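Local atomic coordinates of p1 (Rice yellow mottle virus, PDB entry 6TY0), a protein that suppresses RNA silencing and takes part in virus spread, probably binds RNA, and carries two unrelated zinc fingers. Residues 36-39 and 40-43. Numbering follows the deposited sequence.
Sequences WDVD and SVRD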
loop_
_atom_site.group_PDB
_atom_site.type_symbol
_atom_site.label_atom_id
_atom_site.label_comp_id
_atom_site.label_asym_id
_atom_site.label_seq_id
_atom_site.Cartn_x
_atom_site.Cartn_y
_atom_site.Cartn_z
ATOM N N TRP A 36 -1.570 -0.075 -11.217
ATOM C CA TRP A 36 -0.150 0.115 -11.522
ATOM C C TRP A 36 0.550 -1.160 -11.997
ATOM O O TRP A 36 1.790 -1.205 -12.072
ATOM C CB TRP A 36 0.544 0.703 -10.295
ATOM C CG TRP A 36 -0.185 1.868 -9.781
ATOM C CD1 TRP A 36 -0.965 1.905 -8.676
ATOM C CD2 TRP A 36 -0.298 3.142 -10.399
ATOM N NE1 TRP A 36 -1.507 3.129 -8.539
ATOM C CE2 TRP A 36 -1.127 3.916 -9.588
ATOM C CE3 TRP A 36 0.241 3.713 -11.559
ATOM C CZ2 TRP A 36 -1.443 5.232 -9.881
ATOM C CZ3 TRP A 36 -0.073 5.022 -11.845
ATOM C CH2 TRP A 36 -0.905 5.762 -11.017
ATOM N N ASP A 37 -0.251 -2.182 -12.331
ATOM C CA ASP A 37 0.244 -3.379 -13.031
ATOM C C ASP A 37 0.455 -3.101 -14.519
ATOM O O ASP A 37 -0.369 -3.477 -15.358
ATOM C CB ASP A 37 -0.763 -4.524 -12.894
ATOM C CG ASP A 37 -0.820 -5.085 -11.482
ATOM O OD1 ASP A 37 0.225 -5.097 -10.791
ATOM O OD2 ASP A 37 -1.919 -5.511 -11.058
ATOM N N VAL A 38 1.545 -2.417 -14.835
ATOM C CA VAL A 38 1.891 -2.058 -16.202
ATOM C C VAL A 38 3.377 -2.322 -16.368
ATOM O O VAL A 38 4.080 -2.367 -15.356
ATOM C CB VAL A 38 1.557 -0.580 -16.504
ATOM C CG1 VAL A 38 0.065 -0.353 -16.443
ATOM C CG2 VAL A 38 2.279 0.360 -15.540
ATOM N N ASP A 39 3.850 -2.486 -17.612
ATOM C CA ASP A 39 5.231 -2.955 -17.898
ATOM C C ASP A 39 6.317 -2.060 -17.318
ATOM O O ASP A 39 7.350 -2.550 -16.895
ATOM C CB ASP A 39 5.504 -3.053 -19.417
ATOM C CG ASP A 39 4.961 -4.326 -20.039
ATOM O OD1 ASP A 39 3.943 -4.881 -19.561
ATOM O OD2 ASP A 39 5.563 -4.778 -21.032
ATOM N N SER A 40 6.082 -0.750 -17.317
ATOM C CA SER A 40 7.103 0.224 -16.904
ATOM C C SER A 40 7.292 0.319 -15.375
ATOM O O SER A 40 8.181 1.024 -14.922
ATOM C CB SER A 40 6.766 1.604 -17.474
ATOM O OG SER A 40 5.375 1.886 -17.285
ATOM N N VAL A 41 6.454 -0.365 -14.591
ATOM C CA VAL A 41 6.644 -0.443 -13.144
ATOM C C VAL A 41 7.433 -1.700 -12.823
ATOM O O VAL A 41 6.912 -2.794 -12.921
ATOM C CB VAL A 41 5.282 -0.422 -12.429
ATOM C CG1 VAL A 41 5.372 -0.759 -10.959
ATOM C CG2 VAL A 41 4.672 0.962 -12.601
ATOM N N ARG A 42 8.692 -1.554 -12.448
ATOM C CA ARG A 42 9.539 -2.711 -12.195
ATOM C C ARG A 42 10.271 -2.508 -10.897
ATOM O O ARG A 42 10.579 -1.372 -10.527
ATOM C CB ARG A 42 10.571 -2.886 -13.325
ATOM C CG ARG A 42 9.932 -3.146 -14.678
ATOM C CD ARG A 42 10.879 -2.954 -15.849
ATOM N NE ARG A 42 10.227 -3.481 -17.040
ATOM C CZ ARG A 42 10.078 -4.782 -17.325
ATOM N NH1 ARG A 42 10.567 -5.736 -16.527
ATOM N NH2 ARG A 42 9.434 -5.138 -18.436
ATOM N N ASP A 43 10.596 -3.623 -10.257
ATOM C CA ASP A 43 11.323 -3.623 -8.974
ATOM C C ASP A 43 12.604 -2.803 -9.101
ATOM O O ASP A 43 13.437 -3.125 -9.915
ATOM C CB ASP A 43 11.672 -5.052 -8.557
ATOM C CG ASP A 43 10.455 -5.876 -8.235
ATOM O OD1 ASP A 43 9.424 -5.303 -7.844
ATOM O OD2 ASP A 43 10.525 -7.105 -8.354
#
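V38 and V41, the two ends of a type I beta turn, close it through both backbone and side chains in the loop between strands 26-32 and 45-51. The amide of V41 donates to V38 O at 3.2 Å with an N-H...O angle of 160°, approaching from above the carbonyl plane. The two valines also meet methyl to methyl, V38 CG2 to V41 CG2 at 3.8 Å, their branches crossing at a slant. With CG1 anti to the carbonyl carbon (chi1 -65°), V38 CG2 falls between N and the carbonyl carbon, which also brings it to 3.9 Å from S40 OG. V41 sets its branch point end-on to the W36 carbonyl, CB and CG2 both 3.6 Å from W36 O; its side chain also touches L4, H32 and F88. W36 itself points its indole away from the turn, against F62 and close to the zinc ligands C64 and C92, so the loop packs its start beside the Cys4 zinc site of this N-terminal part of P1 while D39, S40 and R42 stay on the surface. There R42, extended from CG to NE, runs back toward D39 and brings its guanidinium obliquely to D39 O. NE lies 3.0 Å from D39 O at an angle too poor for a hydrogen bond, and NH2 remains 4.7 Å from D39 OD2, a proximity of opposite charges without contact.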